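Local coordinates for 450aa long hypothetical fmu protein (Pyrococcus horikoshii, PDB 2YXL) that probably methylates cytosine at carbon 5 in RNA as a member of the RsmB/NOP family, and binds the S-adenosylmethionine analogue sinefungin, at residues D68-I71 with K72-G76; V75-P79 with L80-P84; L194-V198 with E199-G203; D302-R306 with M307-I311. All coordinates share one frame; numbering follows the deposited sequence.

Overall arrangement
The four contacts are local and lie in two groups on opposite sides of the chain's centre. Contacts 1 and 2 are consecutive and share V75 and G76. They form the end of helix 47-75 and the turn into helix 84-99, and I71 and D68 pack on P79 between them. Contact 3 starts helix 198-207, and contact 4 ends helix 294-306. Their centres are about 17 Å apart, and they touch: L194 packs on I309, and K195 lies against the backbone at M307 and G308. The centres of contacts 1 and 4 are about 48 Å apart. At contact 4, the F303 side chain lies about 8 Å from the bound sinefungin.

Contact 1: residues D68-I71 with K72-G76; sequences DKVI and KEIVG
I74 N reaches V70 O in the plane of the flat V70 carbonyl group, at 3.1 Å. E73 N comes to K69 O at 3.2 Å, tilted 32° from the K69 carbonyl plane. The E73 side chain starts beside the same oxygen, with CG 3.3 Å from K69 O. The chain runs on extended past K69 O, and OE1 of its carboxylate is hydrogen-bonded to the Y140 hydroxyl. Two more helical bonds complete the set: K72 N to D68 O at 2.9 Å and V75 N to I71 O at 2.8 Å. These are the last two turns of helix 47-75. G76 leaves the helix with a positive phi of 113°.

Two aliphatic pairs lie side by side, each pointing the same way, one turn apart. V70 CG1 meets I74 CD1 at 3.8 Å. I71 CG2 meets V75 CG2 at 4.0 Å. In I71, CG2 stands opposite the backbone N about the CA-CB bond, and this sets the methyl group beside V75. V70 and I71 also pack on helix 84-99, while I74 and V75 pack on helix 124-138. D68 forms a salt bridge with R91. The helix end is therefore amphipathic: its branched aliphatic residues face other helices, while K69 and K72 are exposed.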
loop_
_atom_site.group_PDB
_atom_site.type_symbol
_atom_site.label_atom_id
_atom_site.label_comp_id
_atom_site.label_asym_id
_atom_site.label_seq_id
_atom_site.Cartn_x
_atom_site.Cartn_y
_atom_site.Cartn_z
ATOM N N ASP A 68 11.267 14.669 10.313
ATOM C CA ASP A 68 11.141 14.609 11.771
ATOM C C ASP A 68 12.454 14.925 12.490
ATOM O O ASP A 68 12.450 15.656 13.482
ATOM C CB ASP A 68 10.593 13.246 12.223
ATOM C CG ASP A 68 9.112 13.050 11.873
ATOM O OD1 ASP A 68 8.457 14.007 11.392
ATOM O OD2 ASP A 68 8.600 11.928 12.083
ATOM N N LYS A 69 13.569 14.389 11.986
ATOM C CA LYS A 69 14.897 14.706 12.532
ATOM C C LYS A 69 15.218 16.198 12.462
ATOM O O LYS A 69 15.862 16.734 13.365
ATOM C CB LYS A 69 16.002 13.917 11.828
ATOM C CG LYS A 69 16.093 12.457 12.235
ATOM C CD LYS A 69 17.396 11.828 11.746
ATOM C CE LYS A 69 17.276 10.313 11.614
ATOM N NZ LYS A 69 16.934 9.646 12.906
ATOM N N VAL A 70 14.772 16.855 11.392
ATOM C CA VAL A 70 14.928 18.302 11.248
ATOM C C VAL A 70 14.064 19.040 12.271
ATOM O O VAL A 70 14.530 19.978 12.927
ATOM C CB VAL A 70 14.599 18.789 9.807
ATOM C CG1 VAL A 70 14.514 20.315 9.748
ATOM C CG2 VAL A 70 15.634 18.270 8.811
ATOM N N ILE A 71 12.812 18.604 12.411
ATOM C CA ILE A 71 11.897 19.185 13.395
ATOM C C ILE A 71 12.485 19.102 14.806
ATOM O O ILE A 71 12.416 20.071 15.561
ATOM C CB ILE A 71 10.478 18.558 13.329
ATOM C CG1 ILE A 71 9.822 18.885 11.980
ATOM C CG2 ILE A 71 9.604 19.063 14.478
ATOM C CD1 ILE A 71 8.538 18.119 11.692
ATOM N N LYS A 72 13.092 17.963 15.136
ATOM C CA LYS A 72 13.734 17.776 16.440
ATOM C C LYS A 72 14.889 18.757 16.679
ATOM O O LYS A 72 15.055 19.257 17.791
ATOM C CB LYS A 72 14.208 16.327 16.621
ATOM C CG LYS A 72 14.818 16.047 17.993
ATOM C CD LYS A 72 15.302 14.615 18.124
ATOM C CE LYS A 72 16.001 14.409 19.464
ATOM N NZ LYS A 72 16.272 12.965 19.722
ATOM N N GLU A 73 15.674 19.029 15.640
ATOM C CA GLU A 73 16.782 19.979 15.731
ATOM C C GLU A 73 16.279 21.391 16.015
ATOM O O GLU A 73 16.856 22.109 16.832
ATOM C CB GLU A 73 17.610 19.982 14.440
ATOM C CG GLU A 73 18.424 18.720 14.201
ATOM C CD GLU A 73 19.268 18.785 12.931
ATOM O OE1 GLU A 73 19.813 19.871 12.616
ATOM O OE2 GLU A 73 19.400 17.742 12.251
ATOM N N ILE A 74 15.198 21.773 15.341
ATOM C CA ILE A 74 14.637 23.118 15.464
ATOM C C ILE A 74 13.865 23.276 16.770
ATOM O O ILE A 74 14.096 24.220 17.525
ATOM C CB ILE A 74 13.730 23.464 14.250
ATOM C CG1 ILE A 74 14.564 23.530 12.964
ATOM C CG2 ILE A 74 12.972 24.775 14.482
ATOM C CD1 ILE A 74 13.748 23.452 11.684
ATOM N N VAL A 75 12.961 22.335 17.028
ATOM C CA VAL A 75 12.030 22.404 18.153
ATOM C C VAL A 75 12.660 21.977 19.483
ATOM O O VAL A 75 12.370 22.564 20.520
ATOM C CB VAL A 75 10.754 21.573 17.850
ATOM C CG1 VAL A 75 9.974 21.249 19.115
ATOM C CG2 VAL A 75 9.879 22.307 16.843
ATOM N N GLY A 76 13.515 20.957 19.449
ATOM C CA GLY A 76 14.171 20.459 20.659
ATOM C C GLY A 76 13.751 19.060 21.078
ATOM O O GLY A 76 14.463 18.397 21.834
#

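Contact 2: residues V75-P79 with L80-P84; sequences VGVTP and LILDP
P79 O is gripped by two donors, L82 N and the guanidinium NH2 of R87. L82 N lies 3.2 Å from P79 O and approaches from above the carbonyl plane, 65° out of it. R87 NH2 comes from helix 84-99 and also bonds L82 O, tying the carbonyls of P79 and L82 to that helix. The second polar link is an ST turn. T78 OG1 accepts L80 N at 3.2 Å, and the bond is fairly straight, 163° at the hydrogen. T78 OG1 is placed for this by pointing opposite its own backbone N (chi1 174°). A weak bond of 3.5 Å joins I81 N to T78 O. This bond and that from L82 N to P79 O both have i to i+3 spacing, which matches the short 3-10 segment.

Apolar side chains pack along the turn. V77 and I81 meet at about a right angle, with V77 CG2 3.8 Å from I81 CD1. V77 CG2 also comes to 4.2 Å from L82 CD1. T78 CG2 lies 4.0 Å from I81 CG2. L82 CD2 reaches back to P79 CA at 3.9 Å, and the L82 side chain also rests on L90. The buried P79 ring packs on D68 and I71 of helix 47-75. D83 then starts helix 84-99 as its N-cap, with OD1 accepting L86 N. The T78 hydroxyl and R87 guanidinium thus bind the backbone of the turn, and the D83 carboxylate caps the next helix, so polar backbone atoms at this surface find partners in side chains.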
loop_
_atom_site.group_PDB
_atom_site.type_symbol
_atom_site.label_atom_id
_atom_site.label_comp_id
_atom_site.label_asym_id
_atom_site.label_seq_id
_atom_site.Cartn_x
_atom_site.Cartn_y
_atom_site.Cartn_z
ATOM N N VAL A 75 12.961 22.335 17.028
ATOM C CA VAL A 75 12.030 22.404 18.153
ATOM C C VAL A 75 12.660 21.977 19.483
ATOM O O VAL A 75 12.370 22.564 20.520
ATOM C CB VAL A 75 10.754 21.573 17.850
ATOM C CG1 VAL A 75 9.974 21.249 19.115
ATOM C CG2 VAL A 75 9.879 22.307 16.843
ATOM N N GLY A 76 13.515 20.957 19.449
ATOM C CA GLY A 76 14.171 20.459 20.659
ATOM C C GLY A 76 13.751 19.060 21.078
ATOM O O GLY A 76 14.463 18.397 21.834
ATOM N N VAL A 77 12.592 18.613 20.596
ATOM C CA VAL A 77 12.068 17.278 20.905
ATOM C C VAL A 77 11.533 16.592 19.652
ATOM O O VAL A 77 11.259 17.248 18.645
ATOM C CB VAL A 77 10.926 17.327 21.960
ATOM C CG1 VAL A 77 11.447 17.800 23.319
ATOM C CG2 VAL A 77 9.773 18.209 21.478
ATOM N N THR A 78 11.371 15.273 19.714
ATOM C CA THR A 78 10.689 14.551 18.645
ATOM C C THR A 78 9.285 15.132 18.407
ATOM O O THR A 78 8.579 15.462 19.363
ATOM C CB THR A 78 10.614 13.026 18.904
ATOM O OG1 THR A 78 9.805 12.416 17.889
ATOM C CG2 THR A 78 10.021 12.710 20.285
ATOM N N PRO A 79 8.894 15.301 17.129
ATOM C CA PRO A 79 7.536 15.774 16.832
ATOM C C PRO A 79 6.458 14.772 17.249
ATOM O O PRO A 79 5.272 15.110 17.267
ATOM C CB PRO A 79 7.546 15.936 15.311
ATOM C CG PRO A 79 8.639 15.028 14.841
ATOM C CD PRO A 79 9.685 15.097 15.900
ATOM N N LEU A 80 6.877 13.553 17.584
ATOM C CA LEU A 80 5.949 12.494 17.984
ATOM C C LEU A 80 5.219 12.757 19.304
ATOM O O LEU A 80 4.116 12.252 19.493
ATOM C CB LEU A 80 6.647 11.124 17.990
ATOM C CG LEU A 80 6.549 10.232 16.735
ATOM C CD1 LEU A 80 6.483 11.007 15.417
ATOM C CD2 LEU A 80 7.690 9.211 16.690
ATOM N N ILE A 81 5.811 13.558 20.195
ATOM C CA ILE A 81 5.156 13.907 21.474
ATOM C C ILE A 81 4.213 15.108 21.362
ATOM O O ILE A 81 3.495 15.438 22.309
ATOM C CB ILE A 81 6.166 14.161 22.639
ATOM C CG1 ILE A 81 7.003 15.419 22.382
ATOM C CG2 ILE A 81 7.025 12.919 22.907
ATOM C CD1 ILE A 81 7.576 16.044 23.642
ATOM N N LEU A 82 4.230 15.755 20.202
ATOM C CA LEU A 82 3.426 16.935 19.932
ATOM C C LEU A 82 2.018 16.568 19.460
ATOM O O LEU A 82 1.770 15.441 19.026
ATOM C CB LEU A 82 4.129 17.786 18.865
ATOM C CG LEU A 82 5.070 18.956 19.197
ATOM C CD1 LEU A 82 5.767 18.874 20.548
ATOM C CD2 LEU A 82 6.085 19.128 18.075
ATOM N N ASP A 83 1.105 17.535 19.559
ATOM C CA ASP A 83 -0.254 17.448 19.009
ATOM C C ASP A 83 -0.228 17.094 17.508
ATOM O O ASP A 83 0.632 17.592 16.775
ATOM C CB ASP A 83 -0.979 18.782 19.256
ATOM C CG ASP A 83 -2.248 18.936 18.430
ATOM O OD1 ASP A 83 -2.140 19.328 17.244
ATOM O OD2 ASP A 83 -3.352 18.687 18.968
ATOM N N PRO A 84 -1.179 16.247 17.050
ATOM C CA PRO A 84 -1.200 15.727 15.672
ATOM C C PRO A 84 -1.306 16.806 14.586
ATOM O O PRO A 84 -0.716 16.650 13.509
ATOM C CB PRO A 84 -2.453 14.845 15.638
ATOM C CG PRO A 84 -2.792 14.574 17.040
ATOM C CD PRO A 84 -2.319 15.739 17.838
#

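Contact 3: residues L194-V198 with E199-G203; sequences LKANV and EEVIG
V198 overlaps I202 one turn further on, and CG1 of V198 lies 3.8 Å from CD1 of I202. The pair sits at the N-terminal end of helix 198-207, in the ferredoxin-like domain, with N197 as the N-cap residue. The first helical bonds are regular. V201 N reaches N197 O at 3.2 Å, and I202 N reaches V198 O at 2.8 Å. V198, V201 and I202 all pack on L222 of strand 221-225, which joins the helix to the antiparallel sheet.

The E200 side chain folds back over the helix start. Its CG stands opposite the backbone N (chi1 169°), and the chain then runs extended toward A196 and N197. This brings the carboxylate to the backbone N-H of N197, the E200 half of a capping box. The amide plane of N197 lies nearly parallel to this carboxylate, 10° apart. The other oxygen, E200 OE1, has a long, weak ion pair with K240. A196 CB also meets V201 CG2, at 4.0 Å. The N197 N-H meets E200 OE2 nearly in line with the C-O bond, at an N to O distance of 3.1 Å.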
loop_
_atom_site.group_PDB
_atom_site.type_symbol
_atom_site.label_atom_id
_atom_site.label_comp_id
_atom_site.label_asym_id
_atom_site.label_seq_id
_atom_site.Cartn_x
_atom_site.Cartn_y
_atom_site.Cartn_z
ATOM N N LEU A 194 -16.247 -10.012 -15.152
ATOM C CA LEU A 194 -17.585 -10.488 -14.844
ATOM C C LEU A 194 -18.656 -9.451 -15.198
ATOM O O LEU A 194 -19.836 -9.787 -15.318
ATOM C CB LEU A 194 -17.656 -10.836 -13.356
ATOM C CG LEU A 194 -18.442 -12.061 -12.899
ATOM C CD1 LEU A 194 -17.750 -12.681 -11.694
ATOM C CD2 LEU A 194 -19.887 -11.702 -12.578
ATOM N N LYS A 195 -18.238 -8.199 -15.379
ATOM C CA LYS A 195 -19.174 -7.091 -15.583
ATOM C C LYS A 195 -18.782 -6.149 -16.733
ATOM O O LYS A 195 -19.598 -5.342 -17.181
ATOM C CB LYS A 195 -19.343 -6.313 -14.271
ATOM C CG LYS A 195 -20.648 -5.533 -14.154
ATOM C CD LYS A 195 -20.918 -5.117 -12.716
ATOM C CE LYS A 195 -21.825 -6.101 -11.994
ATOM N NZ LYS A 195 -23.254 -5.908 -12.363
ATOM N N ALA A 196 -17.542 -6.259 -17.208
ATOM C CA ALA A 196 -17.031 -5.408 -18.290
ATOM C C ALA A 196 -15.860 -6.072 -19.015
ATOM O O ALA A 196 -15.269 -7.022 -18.500
ATOM C CB ALA A 196 -16.604 -4.051 -17.739
ATOM N N ASN A 197 -15.529 -5.575 -20.206
ATOM C CA ASN A 197 -14.304 -5.998 -20.889
ATOM C C ASN A 197 -13.282 -4.863 -20.990
ATOM O O ASN A 197 -13.638 -3.687 -20.881
ATOM C CB ASN A 197 -14.602 -6.616 -22.262
ATOM C CG ASN A 197 -14.752 -5.580 -23.351
ATOM O OD1 ASN A 197 -15.814 -4.980 -23.513
ATOM N ND2 ASN A 197 -13.688 -5.374 -24.121
ATOM N N VAL A 198 -12.021 -5.232 -21.209
ATOM C CA VAL A 198 -10.885 -4.306 -21.117
ATOM C C VAL A 198 -10.982 -3.083 -22.039
ATOM O O VAL A 198 -10.902 -1.942 -21.569
ATOM C CB VAL A 198 -9.535 -5.039 -21.328
ATOM C CG1 VAL A 198 -8.368 -4.082 -21.136
ATOM C CG2 VAL A 198 -9.410 -6.211 -20.364
ATOM N N GLU A 199 -11.156 -3.322 -23.339
ATOM C CA GLU A 199 -11.183 -2.242 -24.332
ATOM C C GLU A 199 -12.295 -1.226 -24.065
ATOM O O GLU A 199 -12.092 -0.019 -24.220
ATOM C CB GLU A 199 -11.302 -2.803 -25.757
ATOM C CG GLU A 199 -10.013 -3.421 -26.316
ATOM C CD GLU A 199 -8.859 -2.430 -26.423
ATOM O OE1 GLU A 199 -7.722 -2.806 -26.059
ATOM O OE2 GLU A 199 -9.080 -1.278 -26.864
ATOM N N GLU A 200 -13.460 -1.728 -23.664
ATOM C CA GLU A 200 -14.600 -0.895 -23.286
ATOM C C GLU A 200 -14.229 0.049 -22.139
ATOM O O GLU A 200 -14.570 1.235 -22.169
ATOM C CB GLU A 200 -15.784 -1.789 -22.900
ATOM C CG GLU A 200 -16.965 -1.083 -22.241
ATOM C CD GLU A 200 -17.714 -1.981 -21.261
ATOM O OE1 GLU A 200 -18.917 -1.734 -21.027
ATOM O OE2 GLU A 200 -17.102 -2.930 -20.721
ATOM N N VAL A 201 -13.522 -0.485 -21.142
ATOM C CA VAL A 201 -13.037 0.302 -20.006
ATOM C C VAL A 201 -11.979 1.319 -20.447
ATOM O O VAL A 201 -12.060 2.495 -20.085
ATOM C CB VAL A 201 -12.494 -0.607 -18.867
ATOM C CG1 VAL A 201 -11.747 0.209 -17.818
ATOM C CG2 VAL A 201 -13.627 -1.394 -18.221
ATOM N N ILE A 202 -11.001 0.863 -21.231
ATOM C CA ILE A 202 -9.962 1.739 -21.785
ATOM C C ILE A 202 -10.577 2.934 -22.525
ATOM O O ILE A 202 -10.178 4.080 -22.302
ATOM C CB ILE A 202 -8.981 0.964 -22.711
ATOM C CG1 ILE A 202 -8.115 0.004 -21.886
ATOM C CG2 ILE A 202 -8.103 1.927 -23.522
ATOM C CD1 ILE A 202 -7.190 -0.875 -22.711
ATOM N N GLY A 203 -11.555 2.656 -23.388
ATOM C CA GLY A 203 -12.273 3.697 -24.128
ATOM C C GLY A 203 -12.982 4.707 -23.240
ATOM O O GLY A 203 -12.926 5.911 -23.497
#

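Contact 4: residues D302-R306 with M307-I311; sequences DFVKR and MGIKI
M307 CB rests 3.2 Å from F303 O, and CG stays close to the same oxygen at 3.3 Å. SD then comes to F303 CD2 at 4.1 Å. The sulfur sits obliquely to the ring, 5.3 Å from the F303 centroid, as a Met-aromatic contact. CG stands opposite the carbonyl carbon of M307 (chi1 -66°), which keeps CG and SD on the F303 side. The two side chains lie alongside each other because M307 follows F303 by one helical turn. M307 N binds F303 O at 2.8 Å.

The helix ends here in a Schellman motif. I309 N bonds back to V304 O at 2.8 Å, and G308 N makes a weak bond to K305 O. G308 has the positive phi (75°) that this turn needs. V304 meets I309 at about a right angle, with CG1 3.8 Å from I309 CB.

Helix 294-306 here hands over to strand 312-315 in a beta-alpha-beta crossover from strand 286-290. M307 and I309 pack on helix 272-280. F303 and M307 touch I242 of strand 241-243, and F303 and R306 touch F236 of helix 234-237.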
loop_
_atom_site.group_PDB
_atom_site.type_symbol
_atom_site.label_atom_id
_atom_site.label_comp_id
_atom_site.label_asym_id
_atom_site.label_seq_id
_atom_site.Cartn_x
_atom_site.Cartn_y
_atom_site.Cartn_z
ATOM N N ASP A 302 -19.131 -4.423 0.190
ATOM C CA ASP A 302 -19.471 -3.359 -0.757
ATOM C C ASP A 302 -18.987 -3.673 -2.172
ATOM O O ASP A 302 -19.713 -3.445 -3.139
ATOM C CB ASP A 302 -18.909 -2.011 -0.295
ATOM C CG ASP A 302 -19.748 -1.365 0.793
ATOM O OD1 ASP A 302 -19.219 -0.477 1.498
ATOM O OD2 ASP A 302 -20.935 -1.734 0.946
ATOM N N PHE A 303 -17.766 -4.197 -2.284
ATOM C CA PHE A 303 -17.203 -4.600 -3.574
ATOM C C PHE A 303 -17.956 -5.785 -4.181
ATOM O O PHE A 303 -18.358 -5.736 -5.344
ATOM C CB PHE A 303 -15.707 -4.937 -3.449
ATOM C CG PHE A 303 -14.800 -3.731 -3.435
ATOM C CD1 PHE A 303 -13.991 -3.470 -2.334
ATOM C CD2 PHE A 303 -14.741 -2.869 -4.526
ATOM C CE1 PHE A 303 -13.143 -2.363 -2.313
ATOM C CE2 PHE A 303 -13.896 -1.760 -4.514
ATOM C CZ PHE A 303 -13.098 -1.508 -3.403
ATOM N N VAL A 304 -18.153 -6.834 -3.382
ATOM C CA VAL A 304 -18.790 -8.075 -3.834
ATOM C C VAL A 304 -20.119 -7.850 -4.570
ATOM O O VAL A 304 -20.285 -8.314 -5.701
ATOM C CB VAL A 304 -18.930 -9.099 -2.663
ATOM C CG1 VAL A 304 -20.068 -10.092 -2.900
ATOM C CG2 VAL A 304 -17.618 -9.838 -2.455
ATOM N N LYS A 305 -21.046 -7.123 -3.946
ATOM C CA LYS A 305 -22.366 -6.900 -4.545
ATOM C C LYS A 305 -22.336 -5.909 -5.714
ATOM O O LYS A 305 -23.072 -6.072 -6.691
ATOM C CB LYS A 305 -23.415 -6.519 -3.482
ATOM C CG LYS A 305 -23.140 -5.239 -2.680
ATOM C CD LYS A 305 -23.885 -4.020 -3.236
ATOM C CE LYS A 305 -25.399 -4.111 -3.027
ATOM N NZ LYS A 305 -25.793 -4.088 -1.590
ATOM N N ARG A 306 -21.474 -4.898 -5.609
ATOM C CA ARG A 306 -21.308 -3.886 -6.652
ATOM C C ARG A 306 -20.669 -4.481 -7.909
ATOM O O ARG A 306 -20.991 -4.077 -9.028
ATOM C CB ARG A 306 -20.491 -2.705 -6.107
ATOM C CG ARG A 306 -20.071 -1.645 -7.124
ATOM C CD ARG A 306 -20.090 -0.230 -6.536
ATOM N NE ARG A 306 -19.712 -0.175 -5.122
ATOM C CZ ARG A 306 -18.472 -0.009 -4.668
ATOM N NH1 ARG A 306 -17.455 0.117 -5.511
ATOM N NH2 ARG A 306 -18.248 0.027 -3.361
ATOM N N MET A 307 -19.781 -5.454 -7.710
ATOM C CA MET A 307 -19.099 -6.136 -8.812
ATOM C C MET A 307 -19.859 -7.373 -9.304
ATOM O O MET A 307 -19.383 -8.096 -10.185
ATOM C CB MET A 307 -17.667 -6.502 -8.411
ATOM C CG MET A 307 -16.763 -5.294 -8.191
ATOM S SD MET A 307 -15.153 -5.715 -7.500
ATOM C CE MET A 307 -14.340 -6.440 -8.924
ATOM N N GLY A 308 -21.041 -7.608 -8.735
ATOM C CA GLY A 308 -21.917 -8.698 -9.166
ATOM C C GLY A 308 -21.496 -10.089 -8.725
ATOM O O GLY A 308 -21.976 -11.087 -9.271
ATOM N N ILE A 309 -20.599 -10.158 -7.743
ATOM C CA ILE A 309 -20.180 -11.430 -7.155
ATOM C C ILE A 309 -21.307 -11.969 -6.268
ATOM O O ILE A 309 -21.959 -11.206 -5.550
ATOM C CB ILE A 309 -18.885 -11.284 -6.306
ATOM C CG1 ILE A 309 -17.838 -10.383 -6.998
ATOM C CG2 ILE A 309 -18.326 -12.657 -5.918
ATOM C CD1 ILE A 309 -17.261 -10.917 -8.305
ATOM N N LYS A 310 -21.529 -13.281 -6.325
ATOM C CA LYS A 310 -22.625 -13.909 -5.584
ATOM C C LYS A 310 -22.260 -15.234 -4.899
ATOM O O LYS A 310 -23.118 -15.883 -4.294
ATOM C CB LYS A 310 -23.854 -14.083 -6.492
ATOM C CG LYS A 310 -23.596 -14.836 -7.790
ATOM C CD LYS A 310 -24.847 -14.875 -8.654
ATOM C CE LYS A 310 -24.615 -15.662 -9.934
ATOM N NZ LYS A 310 -25.860 -15.769 -10.743
ATOM N N ILE A 311 -20.989 -15.620 -4.981
ATOM C CA ILE A 311 -20.533 -16.906 -4.445
ATOM C C ILE A 311 -19.631 -16.775 -3.214
ATOM O O ILE A 311 -19.035 -17.758 -2.766
ATOM C CB ILE A 311 -19.804 -17.750 -5.523
ATOM C CG1 ILE A 311 -18.550 -17.023 -6.026
ATOM C CG2 ILE A 311 -20.757 -18.102 -6.666
ATOM C CD1 ILE A 311 -17.479 -17.945 -6.566
#